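PDB 5WID: flavodoxin, which binds flavin mononucleotide and, like other flavodoxins, probably serves as a carrier of electrons between redox partners. Local coordinates for residues I4-S9 with D43-A48; S77-K82 with R105-T110; K28-Q33 with D136-V141; A48-V53 with G81-A86; I21-E26 with E129-G134. All coordinates share one frame; numbering follows the deposited sequence.

Interaction 1 of 5, residues I4-S9 with D43-A48. With FMN (flavin mononucleotide), chain D; ACT (acetate ion), chain F.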
# COMPACT_ATOMS: atom_id res chain seq x y z
N ILE A 4 -5.75 2.08 5.74
CA ILE A 4 -5.69 3.03 4.64
C ILE A 4 -4.79 2.43 3.56
O ILE A 4 -3.75 1.85 3.86
CB ILE A 4 -5.20 4.42 5.11
CG1 ILE A 4 -5.21 5.43 3.96
CG2 ILE A 4 -3.83 4.36 5.74
CD1 ILE A 4 -5.56 6.83 4.47
N VAL A 5 -5.25 2.50 2.31
CA VAL A 5 -4.51 2.01 1.15
C VAL A 5 -4.18 3.22 0.29
O VAL A 5 -5.08 3.83 -0.30
CB VAL A 5 -5.30 0.96 0.35
CG1 VAL A 5 -4.42 0.42 -0.80
CG2 VAL A 5 -5.83 -0.17 1.25
N VAL A 6 -2.90 3.61 0.26
CA VAL A 6 -2.44 4.84 -0.38
C VAL A 6 -1.64 4.46 -1.61
O VAL A 6 -0.81 3.56 -1.54
CB VAL A 6 -1.55 5.66 0.58
CG1 VAL A 6 -1.09 6.97 -0.11
CG2 VAL A 6 -2.26 5.92 1.89
N TYR A 7 -1.86 5.16 -2.73
CA TYR A 7 -1.20 4.74 -3.96
C TYR A 7 -0.82 5.93 -4.84
O TYR A 7 -1.39 7.02 -4.76
CB TYR A 7 -2.08 3.77 -4.77
CG TYR A 7 -3.38 4.40 -5.21
CD1 TYR A 7 -4.49 4.41 -4.37
CD2 TYR A 7 -3.47 5.05 -6.43
CE1 TYR A 7 -5.67 5.03 -4.75
CE2 TYR A 7 -4.65 5.68 -6.82
CZ TYR A 7 -5.74 5.66 -5.97
OH TYR A 7 -6.92 6.28 -6.35
N LEU A 8 0.18 5.68 -5.69
CA LEU A 8 0.50 6.52 -6.84
C LEU A 8 0.31 5.67 -8.08
O LEU A 8 0.81 4.54 -8.14
CB LEU A 8 1.94 7.04 -6.79
CG LEU A 8 2.33 8.03 -7.89
CD1 LEU A 8 3.39 9.04 -7.39
CD2 LEU A 8 2.87 7.29 -9.13
N SER A 9 -0.36 6.23 -9.10
CA SER A 9 -0.58 5.48 -10.33
C SER A 9 -0.56 6.43 -11.51
O SER A 9 -1.20 7.49 -11.43
CB SER A 9 -1.91 4.71 -10.26
OG SER A 9 -2.08 3.87 -11.38
N ASP A 43 -3.56 13.32 9.26
CA ASP A 43 -4.39 12.73 10.31
C ASP A 43 -4.97 11.38 9.90
O ASP A 43 -5.19 10.52 10.77
CB ASP A 43 -5.54 13.67 10.69
CG ASP A 43 -5.10 14.82 11.56
OD1 ASP A 43 -5.82 15.83 11.60
OD2 ASP A 43 -4.03 14.71 12.20
N GLU A 44 -5.24 11.18 8.61
CA GLU A 44 -5.77 9.89 8.18
C GLU A 44 -4.74 8.78 8.34
O GLU A 44 -5.09 7.64 8.67
CB GLU A 44 -6.26 9.99 6.73
CG GLU A 44 -7.48 10.89 6.61
CD GLU A 44 -7.91 11.15 5.17
OE1 GLU A 44 -7.04 11.33 4.30
OE2 GLU A 44 -9.14 11.21 4.93
N LEU A 45 -3.46 9.10 8.10
CA LEU A 45 -2.40 8.13 8.36
C LEU A 45 -2.26 7.85 9.85
O LEU A 45 -2.13 6.69 10.26
CB LEU A 45 -1.07 8.65 7.79
CG LEU A 45 -0.97 8.77 6.27
CD1 LEU A 45 0.38 9.36 5.87
CD2 LEU A 45 -1.18 7.43 5.60
N LYS A 46 -2.28 8.90 10.67
CA LYS A 46 -2.16 8.74 12.12
C LYS A 46 -3.30 7.88 12.67
O LYS A 46 -3.09 7.09 13.60
CB LYS A 46 -2.15 10.10 12.81
CG LYS A 46 -0.93 10.97 12.52
CD LYS A 46 -1.14 12.37 13.08
CE LYS A 46 0.17 13.14 13.16
NZ LYS A 46 -0.00 14.45 13.88
N GLU A 47 -4.50 8.03 12.11
CA GLU A 47 -5.66 7.31 12.63
C GLU A 47 -5.59 5.81 12.32
O GLU A 47 -6.14 5.00 13.07
CB GLU A 47 -6.93 7.91 12.03
CG GLU A 47 -8.21 7.13 12.33
CD GLU A 47 -9.38 7.53 11.44
OE1 GLU A 47 -10.53 7.25 11.83
OE2 GLU A 47 -9.15 8.12 10.35
N ALA A 48 -4.92 5.42 11.24
CA ALA A 48 -5.00 4.05 10.74
C ALA A 48 -4.14 3.08 11.55
O ALA A 48 -3.03 3.42 11.97
CB ALA A 48 -4.57 4.02 9.27
N1 FMN D . 8.68 -0.75 -15.14
C2 FMN D . 9.72 -1.33 -14.46
O2 FMN D . 9.57 -2.45 -13.96
N3 FMN D . 10.94 -0.68 -14.35
C4 FMN D . 11.12 0.57 -14.89
O4 FMN D . 12.22 1.12 -14.76
C4A FMN D . 10.06 1.16 -15.59
N5 FMN D . 10.21 2.40 -16.17
C5A FMN D . 9.15 2.98 -16.85
C6 FMN D . 9.33 4.23 -17.44
C7 FMN D . 8.29 4.82 -18.13
C7M FMN D . 8.50 6.18 -18.74
C8 FMN D . 7.07 4.16 -18.25
C8M FMN D . 5.93 4.79 -19.01
C9 FMN D . 6.89 2.90 -17.67
C9A FMN D . 7.94 2.31 -16.98
N10 FMN D . 7.78 1.07 -16.39
C10 FMN D . 8.84 0.49 -15.71
C1' FMN D . 6.49 0.32 -16.52
C2' FMN D . 5.42 0.73 -15.51
O2' FMN D . 5.81 0.51 -14.17
C3' FMN D . 4.19 -0.11 -15.83
O3' FMN D . 3.66 0.30 -17.08
C4' FMN D . 3.10 -0.06 -14.75
O4' FMN D . 2.11 -1.00 -15.11
C5' FMN D . 2.47 1.33 -14.58
O5' FMN D . 1.56 1.24 -13.50
P FMN D . 0.66 2.51 -13.10
O1P FMN D . 0.11 2.22 -11.72
O2P FMN D . 1.54 3.74 -13.07
O3P FMN D . -0.44 2.64 -14.11
C ACT F . -7.21 9.18 -8.01
O ACT F . -6.70 10.20 -8.54
OXT ACT F . -6.62 8.07 -8.14
CH3 ACT F . -8.49 9.27 -7.26
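Ile-4 meets Leu-45 and Ala-48 where an inner strand of the flavodoxin fold, strand 2-8, runs against helix 42-47. The two axes make an angle of 136°. What joins them is apolar packing. Ile-4 uses both branches: CG2 sits 3.6 Å from Ala-48 CB, and CG1, set anti to the backbone N (chi1 -177°), carries CD1 outward to within 3.9 Å of Glu-44 CB. Leu-45 comes in at about a right angle to the strand side chains, its CD2 lying 4.1 Å from Ile-4 CG2 and just as far from Val-6 CG2, so that a single methyl serves two strand residues. The polar groups look to other partners. Glu-44 places OE1 on the backbone N of Lys-41 and OE2 on NE2 of Gln-33. At the far end of the strand the chain enters the flavin site, where Ser-9 OG accepts a bond from Gly-12 N and donates one to the phosphate oxygen O1P of FMN, 2.8 Å away.

Interaction 2 of 5, residues S77-K82 with R105-T110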
# COMPACT_ATOMS: atom_id res chain seq x y z
N SER A 77 3.77 10.85 10.34
CA SER A 77 2.57 10.25 10.94
C SER A 77 2.89 9.32 12.10
O SER A 77 1.96 8.74 12.67
CB SER A 77 1.78 9.51 9.86
OG SER A 77 2.37 8.26 9.53
N ASN A 78 4.16 9.18 12.47
CA ASN A 78 4.58 8.33 13.58
C ASN A 78 4.06 6.91 13.40
O ASN A 78 3.24 6.44 14.19
CB ASN A 78 4.10 8.90 14.92
CG ASN A 78 4.88 10.13 15.36
OD1 ASN A 78 5.87 10.51 14.73
ND2 ASN A 78 4.44 10.76 16.44
N PRO A 79 4.52 6.19 12.37
CA PRO A 79 3.98 4.85 12.10
C PRO A 79 4.71 3.70 12.81
O PRO A 79 4.45 2.55 12.46
CB PRO A 79 4.17 4.74 10.58
CG PRO A 79 5.48 5.46 10.36
CD PRO A 79 5.55 6.57 11.39
N GLN A 80 5.58 3.99 13.77
CA GLN A 80 6.31 2.93 14.45
C GLN A 80 5.34 1.92 15.05
O GLN A 80 4.37 2.29 15.71
CB GLN A 80 7.20 3.52 15.55
CG GLN A 80 8.11 4.63 15.04
CD GLN A 80 7.61 6.03 15.39
OE1 GLN A 80 6.44 6.38 15.17
NE2 GLN A 80 8.51 6.85 15.94
N GLY A 81 5.61 0.63 14.81
CA GLY A 81 4.79 -0.44 15.35
C GLY A 81 3.53 -0.76 14.56
O GLY A 81 2.83 -1.72 14.91
N LYS A 82 3.20 0.02 13.53
CA LYS A 82 1.98 -0.21 12.78
C LYS A 82 2.19 -1.29 11.72
O LYS A 82 3.31 -1.57 11.29
CB LYS A 82 1.50 1.07 12.10
CG LYS A 82 1.00 2.12 13.07
CD LYS A 82 0.30 3.24 12.31
CE LYS A 82 -0.27 4.27 13.26
NZ LYS A 82 -1.06 5.29 12.51
N ARG A 105 10.06 -0.57 6.78
CA ARG A 105 10.78 -1.26 7.85
C ARG A 105 11.74 -0.30 8.56
O ARG A 105 11.85 -0.33 9.79
CB ARG A 105 11.52 -2.47 7.29
CG ARG A 105 10.60 -3.60 6.86
CD ARG A 105 11.34 -4.89 6.53
NE ARG A 105 10.46 -5.84 5.86
CZ ARG A 105 10.46 -6.06 4.55
NH1 ARG A 105 11.31 -5.40 3.77
NH2 ARG A 105 9.63 -6.94 4.01
N GLU A 106 12.41 0.56 7.80
CA GLU A 106 13.34 1.52 8.39
C GLU A 106 12.61 2.49 9.32
O GLU A 106 13.22 3.00 10.27
CB GLU A 106 14.05 2.31 7.28
CG GLU A 106 15.30 1.64 6.74
CD GLU A 106 15.75 2.25 5.42
OE1 GLU A 106 16.79 1.80 4.89
OE2 GLU A 106 15.07 3.17 4.92
N MET A 107 11.34 2.74 9.04
CA MET A 107 10.45 3.60 9.82
C MET A 107 9.89 2.94 11.07
O MET A 107 9.14 3.59 11.80
CB MET A 107 9.26 4.01 8.95
CG MET A 107 9.18 5.43 8.60
SD MET A 107 7.80 5.51 7.46
CE MET A 107 8.70 5.76 5.94
N GLY A 108 10.17 1.67 11.30
CA GLY A 108 9.61 0.97 12.44
C GLY A 108 8.30 0.26 12.19
O GLY A 108 7.70 -0.24 13.16
N MET A 109 7.84 0.18 10.95
CA MET A 109 6.62 -0.58 10.67
C MET A 109 6.94 -2.06 10.54
O MET A 109 8.06 -2.45 10.19
CB MET A 109 5.96 -0.08 9.38
CG MET A 109 5.59 1.39 9.40
SD MET A 109 4.71 1.91 7.91
CE MET A 109 3.08 1.22 8.22
N THR A 110 5.95 -2.89 10.84
CA THR A 110 6.03 -4.33 10.59
C THR A 110 5.31 -4.59 9.27
O THR A 110 4.08 -4.52 9.21
CB THR A 110 5.40 -5.14 11.72
OG1 THR A 110 6.08 -4.84 12.94
CG2 THR A 110 5.54 -6.64 11.42
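With CG turned anti to its carbonyl carbon (chi1 -58°) and the chain folded at its end (chi3 76°), Met-109 lays CG and SD along the ring of Pro-79 and brings CE round towards Lys-82. The proline CB is 3.8 Å from Met-109 CG, and the methyl CE ends 4.2 Å from Lys-82 CB. Met-107 reaches the same ring at another corner: its chi1 of -113° lies well off a staggered position, and its chain crosses the ring at about a right angle with SD 3.7 Å from Pro-79 CG. Two backbone bonds then tie the loops together. Gly-81 N gives a nearly straight bond of 2.8 Å to Gly-108 O, approaching from above the carbonyl plane, and Thr-110 N binds Lys-82 O at 3.0 Å. Each loop has a glycine at positive phi. Gly-81 is the third residue of a type II turn from Pro-79 to Lys-82, and Gly-108 ends helix 96-106 in a Schellman motif. Because Gly-108 carries no side chain, Gln-80 can come close, with CG 3.6 Å from Met-107 O. Thr-110 bonds on to Gly-84, and the chain here enters strand 110-119 beside strand 83-90, completing the beta-alpha-beta crossover through helix 96-106 that is part of the flavodoxin fold.

Interaction 3 of 5, residues K28-Q33 with D136-V141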
# COMPACT_ATOMS: atom_id res chain seq x y z
N LYS A 28 -13.79 -8.15 5.25
CA LYS A 28 -13.63 -8.65 6.61
C LYS A 28 -14.12 -7.65 7.65
O LYS A 28 -13.76 -7.76 8.83
CB LYS A 28 -12.17 -9.02 6.86
CG LYS A 28 -11.62 -10.07 5.91
CD LYS A 28 -12.60 -11.20 5.68
CE LYS A 28 -12.40 -12.31 6.67
NZ LYS A 28 -13.12 -13.55 6.27
N ASN A 29 -14.91 -6.66 7.23
CA ASN A 29 -15.53 -5.69 8.13
C ASN A 29 -14.51 -4.87 8.91
O ASN A 29 -14.70 -4.55 10.09
CB ASN A 29 -16.52 -6.37 9.07
CG ASN A 29 -17.86 -6.58 8.43
OD1 ASN A 29 -18.16 -7.66 7.92
ND2 ASN A 29 -18.68 -5.53 8.42
N VAL A 30 -13.42 -4.50 8.25
CA VAL A 30 -12.49 -3.50 8.75
C VAL A 30 -12.69 -2.24 7.91
O VAL A 30 -12.79 -2.33 6.68
CB VAL A 30 -11.03 -4.00 8.69
CG1 VAL A 30 -10.06 -2.87 8.93
CG2 VAL A 30 -10.83 -5.12 9.71
N ASP A 31 -12.82 -1.09 8.58
CA ASP A 31 -12.98 0.17 7.86
C ASP A 31 -11.74 0.45 7.03
O ASP A 31 -10.61 0.19 7.46
CB ASP A 31 -13.22 1.31 8.85
CG ASP A 31 -14.56 1.22 9.54
OD1 ASP A 31 -15.50 0.67 8.94
OD2 ASP A 31 -14.66 1.70 10.69
N VAL A 32 -11.94 0.99 5.83
CA VAL A 32 -10.82 1.23 4.93
C VAL A 32 -11.13 2.43 4.05
O VAL A 32 -12.29 2.70 3.71
CB VAL A 32 -10.49 -0.02 4.09
CG1 VAL A 32 -11.65 -0.38 3.19
CG2 VAL A 32 -9.22 0.20 3.25
N GLN A 33 -10.09 3.17 3.71
CA GLN A 33 -10.21 4.13 2.62
C GLN A 33 -9.06 3.90 1.65
O GLN A 33 -7.93 3.65 2.06
CB GLN A 33 -10.29 5.58 3.13
CG GLN A 33 -9.04 6.41 3.18
CD GLN A 33 -9.27 7.71 3.96
OE1 GLN A 33 -9.05 7.77 5.17
NE2 GLN A 33 -9.75 8.74 3.26
N ASP A 136 -5.81 -10.41 4.24
CA ASP A 136 -4.74 -10.65 5.21
C ASP A 136 -4.50 -9.42 6.08
O ASP A 136 -4.26 -9.54 7.29
CB ASP A 136 -3.44 -11.05 4.51
CG ASP A 136 -3.51 -12.43 3.85
OD1 ASP A 136 -4.44 -13.22 4.14
OD2 ASP A 136 -2.60 -12.71 3.03
N ILE A 137 -4.51 -8.22 5.48
CA ILE A 137 -4.34 -7.00 6.26
C ILE A 137 -5.44 -6.87 7.30
O ILE A 137 -5.19 -6.56 8.47
CB ILE A 137 -4.30 -5.77 5.33
CG1 ILE A 137 -3.03 -5.75 4.48
CG2 ILE A 137 -4.37 -4.48 6.17
CD1 ILE A 137 -3.10 -4.69 3.35
N ALA A 138 -6.69 -7.09 6.89
CA ALA A 138 -7.80 -6.99 7.83
C ALA A 138 -7.65 -7.99 8.97
O ALA A 138 -7.89 -7.65 10.14
CB ALA A 138 -9.12 -7.21 7.09
N GLU A 139 -7.23 -9.22 8.67
CA GLU A 139 -7.09 -10.22 9.73
C GLU A 139 -5.97 -9.84 10.69
O GLU A 139 -6.09 -10.06 11.90
CB GLU A 139 -6.83 -11.59 9.11
CG GLU A 139 -8.07 -12.19 8.45
CD GLU A 139 -9.24 -12.31 9.42
OE1 GLU A 139 -9.01 -12.65 10.61
OE2 GLU A 139 -10.39 -12.04 9.02
N LYS A 140 -4.89 -9.26 10.17
CA LYS A 140 -3.81 -8.79 11.03
C LYS A 140 -4.29 -7.66 11.93
O LYS A 140 -3.97 -7.64 13.13
CB LYS A 140 -2.63 -8.33 10.16
CG LYS A 140 -1.35 -8.07 10.92
CD LYS A 140 -0.72 -9.35 11.43
CE LYS A 140 -0.01 -10.10 10.31
NZ LYS A 140 0.73 -11.28 10.83
N VAL A 141 -5.05 -6.72 11.37
CA VAL A 141 -5.61 -5.62 12.17
C VAL A 141 -6.47 -6.17 13.30
O VAL A 141 -6.33 -5.77 14.46
CB VAL A 141 -6.40 -4.66 11.27
CG1 VAL A 141 -7.27 -3.72 12.11
CG2 VAL A 141 -5.46 -3.86 10.39
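Lys-28 and Val-30 approach the C-terminal helix from one side, and Ala-138 is the small residue on which both rest. Its CB lies 3.6 Å from Lys-28 CB and 3.8 Å from Val-30 CG2, so one methyl fills the angle between the two side chains. Val-30 is turned with CG1 anti to the backbone N (chi1 168°). This sets CG2 over Ala-138 and leaves CG1 facing Val-141, one helical turn further on, where it stops 4.3 Å from Val-141 CG1. Lys-28 and Glu-139 cross obliquely at the more open margin. The lysine chain bends at chi2 and chi3 and the glutamate at chi2, and the carboxylate thereby comes to lie against the lysine's methylene groups: OE2 of Glu-139 is 3.1 Å from CE of Lys-28. The ammonium end swings past, leaving NZ 4.2 Å from Glu-139 OE2, too far for a salt bridge, though the opposite charges probably still attract. Lys-142 adds a second positive group here, bonding to the backbone O of Lys-28 and making a long, weak ion pair with Glu-139. Val-30 also touches Ile-25 of helix 13-27. The contact thus closes one corner of the alpha/beta/alpha sandwich of the flavodoxin fold, with helix 124-143 packed against the turn leading from helix 13-27 into the edge strand 31-36.

Interaction 4 of 5, residues A48-V53 with G81-A86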
# COMPACT_ATOMS: atom_id res chain seq x y z
N ALA A 48 -4.92 5.42 11.24
CA ALA A 48 -5.00 4.05 10.74
C ALA A 48 -4.14 3.08 11.55
O ALA A 48 -3.03 3.42 11.97
CB ALA A 48 -4.57 4.02 9.27
N GLU A 49 -4.67 1.86 11.75
CA GLU A 49 -3.89 0.78 12.34
C GLU A 49 -2.98 0.09 11.32
O GLU A 49 -1.96 -0.50 11.70
CB GLU A 49 -4.81 -0.28 12.97
CG GLU A 49 -5.17 -0.01 14.43
CD GLU A 49 -6.27 1.01 14.56
OE1 GLU A 49 -7.03 1.20 13.58
OE2 GLU A 49 -6.38 1.63 15.63
N ALA A 50 -3.34 0.15 10.03
CA ALA A 50 -2.56 -0.47 8.97
C ALA A 50 -2.50 0.49 7.80
O ALA A 50 -3.50 1.13 7.46
CB ALA A 50 -3.17 -1.81 8.51
N ILE A 51 -1.32 0.59 7.19
CA ILE A 51 -1.10 1.49 6.06
C ILE A 51 -0.45 0.68 4.95
O ILE A 51 0.69 0.21 5.12
CB ILE A 51 -0.22 2.69 6.43
CG1 ILE A 51 -0.88 3.50 7.55
CG2 ILE A 51 0.04 3.57 5.20
CD1 ILE A 51 0.07 4.51 8.24
N ALA A 52 -1.15 0.53 3.82
CA ALA A 52 -0.60 -0.11 2.63
C ALA A 52 -0.23 0.99 1.64
O ALA A 52 -1.00 1.94 1.46
CB ALA A 52 -1.61 -1.08 2.01
N VAL A 53 0.95 0.89 1.04
CA VAL A 53 1.44 1.93 0.14
C VAL A 53 1.85 1.29 -1.18
O VAL A 53 2.59 0.30 -1.18
CB VAL A 53 2.62 2.70 0.75
CG1 VAL A 53 3.18 3.73 -0.24
CG2 VAL A 53 2.19 3.42 2.05
N GLY A 81 5.61 0.63 14.81
CA GLY A 81 4.79 -0.44 15.35
C GLY A 81 3.53 -0.76 14.56
O GLY A 81 2.83 -1.72 14.91
N LYS A 82 3.20 0.02 13.53
CA LYS A 82 1.98 -0.21 12.78
C LYS A 82 2.19 -1.29 11.72
O LYS A 82 3.31 -1.57 11.29
CB LYS A 82 1.50 1.07 12.10
CG LYS A 82 1.00 2.12 13.07
CD LYS A 82 0.30 3.24 12.31
CE LYS A 82 -0.27 4.27 13.26
NZ LYS A 82 -1.06 5.29 12.51
N ILE A 83 1.07 -1.87 11.30
CA ILE A 83 1.08 -2.84 10.21
C ILE A 83 1.29 -2.10 8.90
O ILE A 83 0.58 -1.13 8.60
CB ILE A 83 -0.25 -3.61 10.18
CG1 ILE A 83 -0.46 -4.39 11.48
CG2 ILE A 83 -0.32 -4.50 8.93
CD1 ILE A 83 -1.94 -4.61 11.80
N GLY A 84 2.27 -2.53 8.12
CA GLY A 84 2.46 -1.98 6.79
C GLY A 84 2.31 -3.02 5.70
O GLY A 84 2.43 -4.22 5.97
N ALA A 85 2.04 -2.57 4.47
CA ALA A 85 2.02 -3.45 3.31
C ALA A 85 2.48 -2.65 2.11
O ALA A 85 2.26 -1.43 2.04
CB ALA A 85 0.63 -4.05 3.06
N ALA A 86 3.11 -3.32 1.15
CA ALA A 86 3.71 -2.64 0.00
C ALA A 86 3.28 -3.34 -1.28
O ALA A 86 3.23 -4.57 -1.32
CB ALA A 86 5.26 -2.64 0.12
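Peptide planes are the flat groups where the backbones of Ile-51 and Ile-83 bond, and N-H...O bonds join them from strand to strand. Ile-51 N bonds Ile-83 O at 2.9 Å with the donor nearly in line with the C=O bond; Ala-85 N donates to Ile-51 O at 3.2 Å, tilted 29° from that carbonyl plane; Val-53 N closes on Ala-85 O at 2.8 Å. At the entrance the bond from Ile-83 N to Glu-49 O is weak. CA-H groups share the same acceptors, as where Ala-50 CA comes 3.2 Å from Ile-83 O. Above and below the peptides the faces differ. Ala-50, Ala-52, Ile-83 and Ala-85 point to helix 124-143, with Ala-50 CB 3.8 Å from Ile-83 CB. On the other face lie Ile-51, Val-53 and Ala-86, the last two touching helix 96-106, while Gly-84 leaves room there for the methyl of Met-109. These are neighbouring parallel strands at the centre of the flavodoxin sheet, whose strand order places 50-58 and 83-90 between 2-8 and 110-119. Before the strands begin, Lys-82 stretches its fully extended chain across to the last turn of helix 42-47. Its NZ lies in the carbonyl plane of Ala-48 O at 2.8 Å and also binds Lys-46 O, so a positive group meets the carbonyl end of that helix.

Interaction 5 of 5, residues I21-E26 with E129-G134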
# COMPACT_ATOMS: atom_id res chain seq x y z
N ILE A 21 -7.27 -4.37 -3.10
CA ILE A 21 -6.83 -4.56 -1.72
C ILE A 21 -7.88 -4.02 -0.76
O ILE A 21 -8.25 -4.67 0.22
CB ILE A 21 -5.47 -3.87 -1.48
CG1 ILE A 21 -4.35 -4.57 -2.26
CG2 ILE A 21 -5.12 -3.86 0.01
CD1 ILE A 21 -3.06 -3.72 -2.32
N GLY A 22 -8.39 -2.81 -1.04
CA GLY A 22 -9.43 -2.24 -0.20
C GLY A 22 -10.68 -3.10 -0.15
O GLY A 22 -11.29 -3.25 0.91
N ASN A 23 -11.07 -3.66 -1.30
CA ASN A 23 -12.22 -4.56 -1.33
C ASN A 23 -12.01 -5.75 -0.40
O ASN A 23 -12.94 -6.19 0.29
CB ASN A 23 -12.46 -5.02 -2.77
CG ASN A 23 -13.61 -6.00 -2.90
OD1 ASN A 23 -13.41 -7.22 -2.89
ND2 ASN A 23 -14.82 -5.48 -3.05
N GLY A 24 -10.79 -6.29 -0.38
CA GLY A 24 -10.50 -7.40 0.52
C GLY A 24 -10.58 -6.99 1.98
O GLY A 24 -11.10 -7.73 2.82
N ILE A 25 -10.08 -5.79 2.31
CA ILE A 25 -10.17 -5.30 3.69
C ILE A 25 -11.64 -5.12 4.07
O ILE A 25 -12.07 -5.55 5.15
CB ILE A 25 -9.37 -4.00 3.86
CG1 ILE A 25 -7.88 -4.23 3.64
CG2 ILE A 25 -9.59 -3.39 5.27
CD1 ILE A 25 -7.09 -2.95 3.48
N GLU A 26 -12.42 -4.49 3.19
CA GLU A 26 -13.86 -4.32 3.44
C GLU A 26 -14.54 -5.66 3.71
O GLU A 26 -15.45 -5.74 4.56
CB GLU A 26 -14.55 -3.66 2.24
CG GLU A 26 -14.36 -2.18 2.10
CD GLU A 26 -14.84 -1.65 0.75
OE1 GLU A 26 -15.34 -2.45 -0.07
OE2 GLU A 26 -14.70 -0.43 0.51
N GLU A 129 -5.43 -11.81 -6.22
CA GLU A 129 -4.25 -11.73 -5.35
C GLU A 129 -4.30 -10.48 -4.49
O GLU A 129 -3.96 -10.52 -3.30
CB GLU A 129 -2.95 -11.71 -6.17
CG GLU A 129 -2.80 -12.82 -7.16
CD GLU A 129 -2.26 -14.08 -6.53
OE1 GLU A 129 -1.97 -14.07 -5.31
OE2 GLU A 129 -2.13 -15.07 -7.27
N CYS A 130 -4.66 -9.35 -5.10
CA CYS A 130 -4.77 -8.09 -4.37
C CYS A 130 -5.82 -8.18 -3.27
O CYS A 130 -5.58 -7.76 -2.13
CB CYS A 130 -5.11 -6.96 -5.34
SG CYS A 130 -3.77 -6.64 -6.54
N LYS A 131 -6.99 -8.72 -3.60
CA LYS A 131 -8.04 -8.91 -2.60
C LYS A 131 -7.54 -9.76 -1.42
O LYS A 131 -7.86 -9.46 -0.26
CB LYS A 131 -9.27 -9.56 -3.24
CG LYS A 131 -10.46 -9.63 -2.28
CD LYS A 131 -11.71 -10.18 -2.96
CE LYS A 131 -12.85 -10.30 -1.96
NZ LYS A 131 -14.08 -10.84 -2.61
N ARG A 132 -6.78 -10.82 -1.71
CA ARG A 132 -6.23 -11.67 -0.66
C ARG A 132 -5.27 -10.89 0.24
O ARG A 132 -5.29 -11.05 1.46
CB ARG A 132 -5.53 -12.88 -1.29
CG ARG A 132 -4.74 -13.83 -0.38
CD ARG A 132 -5.28 -13.97 1.03
NE ARG A 132 -6.52 -14.72 1.06
CZ ARG A 132 -7.13 -15.06 2.19
NH1 ARG A 132 -6.66 -14.68 3.37
NH2 ARG A 132 -8.25 -15.75 2.12
N LEU A 133 -4.42 -10.03 -0.33
CA LEU A 133 -3.58 -9.18 0.52
C LEU A 133 -4.44 -8.32 1.44
O LEU A 133 -4.12 -8.17 2.62
CB LEU A 133 -2.64 -8.32 -0.34
CG LEU A 133 -1.81 -7.30 0.45
CD1 LEU A 133 -0.90 -7.98 1.48
CD2 LEU A 133 -0.98 -6.44 -0.51
N GLY A 134 -5.56 -7.79 0.93
CA GLY A 134 -6.43 -6.99 1.77
C GLY A 134 -7.10 -7.80 2.87
O GLY A 134 -7.18 -7.34 4.01
O HOH W 1 -14.91 -9.05 -4.16
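Ile-21 leads the packing of helix 13-27 against helix 124-143, two neighbouring helices on one face of the flavodoxin alpha/beta sandwich. The short axes pass only 6.3 Å apart at a crossing angle of -45°. From CB, which looks towards the carbonyl of Cys-130, the side chain divides. CG1 lies 3.4 Å from Cys-130 O and also against that residue's CB; CD1, the tip, runs beside Leu-133, 3.9 Å from its CD2, the two side chains pointing the same way towards the sheet. The other branch, CG2, rests on Gly-134 CA at 3.8 Å. Such close spacing depends on two glycines that face each other, Gly-24 and Gly-134. With no side chains between them the backbones touch directly, and CA-H groups point at carbonyls of the opposite helix: Gly-134 CA is 3.3 Å from Ile-21 O, and Gly-24 CA is 3.4 Å from Lys-131 O. Ile-25 adds a further contact one turn on, its CG1 reaching to 3.2 Å from Gly-134 O. At the outer margin Lys-131 leaves the helix with CG anti to its backbone N (chi1 -173°) and continues fully extended, passing Gly-24 and crossing Asn-23 at a slant. A water lies between their ends; its link to Lys-131 NZ is unusually short and so less certain, but it donates a sound bond of 2.7 Å to Asn-23 OD1.

From the N terminus, interaction 1 opens on strand 2-8 and closes at helix 42-47. Before it closes, helix 13-27 and the start of strand 31-36 open interactions 5 and 3, so both cross interaction 1. They cross each other too, closing one after the other on the C-terminal helix 124-143. Interaction 4 opens at Ala-48, where interaction 1 ends, and pairs strand 50-58 with strand 83-90; interaction 2 opens on 77-82, overlapping that closing segment, and ends at 105-110. Interactions 4 and 2 nest inside the long loops closed by 3 and 5. Together they join first helix to last, last helix to the turn before strand 31-36, helix 42-47 to strand 2-8, two loops, and two central strands.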